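PDB 5Y1Z: drebrin from Homo sapiens, which probably binds actin filaments and carries an ADF-homology domain of the cofilin type at its amino terminus. Local coordinates for residues G51-L56 with E124-G129. Numbering follows the deposited sequence.
Sequences GGLQEL and EDIDAG
Leu53 spreads its two methyl branches against Ile126 and Ala128, bringing the short helix 52-56 against the turn that leads into the C-terminal helix 128-134 of an ADF-homology (cofilin-type) fold. The evidence for a purely apolar junction is direct: no hydrogen bond links the two segments, and every contact runs through carbon. Leu53 CD2 lies 4.2 Å from Ile126 CG2, and the two side chains slant across one another rather than running alongside. The other branch, CD1, reaches the start of helix 128-134, 3.9 Å from Ala128 CA and 4.2 Å from Ala128 CB. The fork is aimed by its first torsion: with chi1 at -74°, CG stands anti to the carbonyl carbon, and the branches extend from helix 52-56 to two residues at once. In Ile126, chi1 of -57° puts CG2 anti to the backbone N, and it is this methyl that meets Leu53 CD2.

The backbones are nearest at Leu53 and Ala128, whose CA atoms are 6.4 Å apart. The contact is modest, burying 153 Å² in all, but it continues into the sheet: Leu53 and Ile126 both touch Ile85 of strand 81-88, so the two segments cover the same strand beside each other. Leu53 is buried, whereas Ala128 forms the exposed side of the junction. Each segment also has polar ties of its own. Asp127, the N-cap of helix 128-134, accepts a hydrogen bond from Ala130 N at OD1, while in helix 52-56 Leu56 N bonds to Gly52 O at 2.9 Å.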
ATOM      1  N   GLY A  51     -17.825 -23.143  15.758  1.00 49.82           N
ATOM      2  CA  GLY A  51     -17.803 -22.735  17.143  1.00 45.03           C
ATOM      3  C   GLY A  51     -17.645 -21.256  17.388  1.00 47.46           C
ATOM      4  O   GLY A  51     -17.488 -20.865  18.547  1.00 51.73           O
ATOM      5  N   GLY A  52     -17.615 -20.429  16.346  1.00 44.22           N
ATOM      6  CA  GLY A  52     -17.558 -18.990  16.555  1.00 43.68           C
ATOM      7  C   GLY A  52     -16.394 -18.473  17.399  1.00 44.88           C
ATOM      8  O   GLY A  52     -15.365 -19.132  17.609  1.00 42.55           O
ATOM      9  N   LEU A  53     -16.635 -17.279  17.953  1.00 45.65           N
ATOM     10  CA  LEU A  53     -15.607 -16.544  18.686  1.00 44.94           C
ATOM     11  C   LEU A  53     -15.029 -17.371  19.823  1.00 45.34           C
ATOM     12  O   LEU A  53     -13.834 -17.268  20.138  1.00 41.72           O
ATOM     13  CB  LEU A  53     -16.207 -15.260  19.232  1.00 39.84           C
ATOM     14  CG  LEU A  53     -16.467 -14.161  18.217  1.00 44.83           C
ATOM     15  CD1 LEU A  53     -17.249 -13.062  18.909  1.00 44.34           C
ATOM     16  CD2 LEU A  53     -15.133 -13.639  17.687  1.00 40.42           C
ATOM     17  N   GLN A  54     -15.866 -18.188  20.466  1.00 50.48           N
ATOM     18  CA  GLN A  54     -15.390 -18.938  21.621  1.00 53.54           C
ATOM     19  C   GLN A  54     -14.287 -19.887  21.206  1.00 53.21           C
ATOM     20  O   GLN A  54     -13.238 -19.960  21.851  1.00 52.64           O
ATOM     21  CB  GLN A  54     -16.540 -19.693  22.271  1.00 59.42           C
ATOM     22  CG  GLN A  54     -16.141 -20.610  23.414  1.00 66.99           C
ATOM     23  CD  GLN A  54     -17.112 -21.782  23.546  1.00 74.93           C
ATOM     24  OE1 GLN A  54     -17.606 -22.303  22.532  1.00 77.51           O
ATOM     25  NE2 GLN A  54     -17.412 -22.184  24.784  1.00 75.15           N
ATOM     26  N   GLU A  55     -14.499 -20.601  20.102  1.00 52.19           N
ATOM     27  CA  GLU A  55     -13.474 -21.499  19.600  1.00 52.56           C
ATOM     28  C   GLU A  55     -12.302 -20.718  19.033  1.00 51.20           C
ATOM     29  O   GLU A  55     -11.143 -21.032  19.320  1.00 37.97           O
ATOM     30  CB  GLU A  55     -14.071 -22.421  18.544  1.00 56.99           C
ATOM     31  CG  GLU A  55     -13.066 -23.287  17.809  1.00 61.72           C
ATOM     32  CD  GLU A  55     -12.464 -24.376  18.689  1.00 69.71           C
ATOM     33  OE1 GLU A  55     -11.362 -24.862  18.356  1.00 72.06           O
ATOM     34  OE2 GLU A  55     -13.099 -24.763  19.694  1.00 73.87           O
ATOM     35  N   LEU A  56     -12.584 -19.678  18.240  1.00 48.03           N
ATOM     36  CA  LEU A  56     -11.505 -18.968  17.569  1.00 40.35           C
ATOM     37  C   LEU A  56     -10.500 -18.421  18.580  1.00 40.40           C
ATOM     38  O   LEU A  56      -9.286 -18.608  18.417  1.00 38.36           O
ATOM     39  CB  LEU A  56     -12.075 -17.856  16.697  1.00 36.97           C
ATOM     40  CG  LEU A  56     -11.080 -16.764  16.259  1.00 36.67           C
ATOM     41  CD1 LEU A  56     -10.032 -17.279  15.275  1.00 31.65           C
ATOM     42  CD2 LEU A  56     -11.851 -15.617  15.666  1.00 34.75           C
ATOM     43  N   GLU A 124      -8.839 -12.399  26.660  1.00 62.53           N
ATOM     44  CA  GLU A 124      -9.801 -11.608  27.412  1.00 67.54           C
ATOM     45  C   GLU A 124     -10.313 -10.403  26.635  1.00 67.31           C
ATOM     46  O   GLU A 124     -11.352  -9.847  27.007  1.00 72.38           O
ATOM     47  CB  GLU A 124      -9.183 -11.152  28.724  1.00 79.08           C
ATOM     48  CG  GLU A 124      -8.540 -12.270  29.504  1.00 87.19           C
ATOM     49  CD  GLU A 124      -7.560 -11.758  30.528  1.00 95.43           C
ATOM     50  OE1 GLU A 124      -6.386 -11.527  30.143  1.00 95.42           O
ATOM     51  OE2 GLU A 124      -7.963 -11.582  31.708  1.00100.94           O
ATOM     52  N   ASP A 125      -9.610  -9.967  25.584  1.00 59.14           N
ATOM     53  CA  ASP A 125     -10.133  -8.889  24.751  1.00 55.76           C
ATOM     54  C   ASP A 125     -11.256  -9.363  23.841  1.00 55.28           C
ATOM     55  O   ASP A 125     -11.913  -8.532  23.202  1.00 56.98           O
ATOM     56  CB  ASP A 125      -9.019  -8.276  23.896  1.00 55.19           C
ATOM     57  CG  ASP A 125      -7.899  -7.660  24.723  1.00 61.46           C
ATOM     58  OD1 ASP A 125      -6.734  -7.677  24.262  1.00 61.92           O
ATOM     59  OD2 ASP A 125      -8.166  -7.181  25.843  1.00 65.48           O
ATOM     60  N   ILE A 126     -11.514 -10.666  23.793  1.00 54.54           N
ATOM     61  CA  ILE A 126     -12.465 -11.237  22.849  1.00 57.32           C
ATOM     62  C   ILE A 126     -13.690 -11.759  23.579  1.00 64.04           C
ATOM     63  O   ILE A 126     -13.845 -12.969  23.781  1.00 65.31           O
ATOM     64  CB  ILE A 126     -11.774 -12.328  22.019  1.00 53.00           C
ATOM     65  CG1 ILE A 126     -10.564 -11.698  21.325  1.00 47.69           C
ATOM     66  CG2 ILE A 126     -12.731 -12.998  21.034  1.00 51.43           C
ATOM     67  CD1 ILE A 126      -9.758 -12.646  20.582  1.00 44.62           C
ATOM     68  N   ASP A 127     -14.564 -10.835  23.974  1.00 69.70           N
ATOM     69  CA  ASP A 127     -15.806 -11.129  24.686  1.00 73.01           C
ATOM     70  C   ASP A 127     -16.972 -11.134  23.702  1.00 68.22           C
ATOM     71  O   ASP A 127     -17.368 -10.076  23.196  1.00 66.37           O
ATOM     72  CB  ASP A 127     -16.034 -10.107  25.797  1.00 80.70           C
ATOM     73  CG  ASP A 127     -17.257 -10.403  26.606  1.00 88.08           C
ATOM     74  OD1 ASP A 127     -18.369 -10.123  26.116  1.00 91.79           O
ATOM     75  OD2 ASP A 127     -17.110 -10.931  27.724  1.00 91.90           O
ATOM     76  N   ALA A 128     -17.540 -12.323  23.470  1.00 67.43           N
ATOM     77  CA  ALA A 128     -18.644 -12.478  22.525  1.00 66.19           C
ATOM     78  C   ALA A 128     -19.786 -11.499  22.801  1.00 67.85           C
ATOM     79  O   ALA A 128     -20.380 -10.944  21.863  1.00 65.74           O
ATOM     80  CB  ALA A 128     -19.144 -13.921  22.559  1.00 65.18           C
ATOM     81  N   GLY A 129     -20.106 -11.271  24.079  1.00 70.11           N
ATOM     82  CA  GLY A 129     -21.120 -10.280  24.407  1.00 71.42           C
ATOM     83  C   GLY A 129     -20.740  -8.881  23.951  1.00 71.16           C
ATOM     84  O   GLY A 129     -21.479  -8.242  23.201  1.00 73.28           O
TER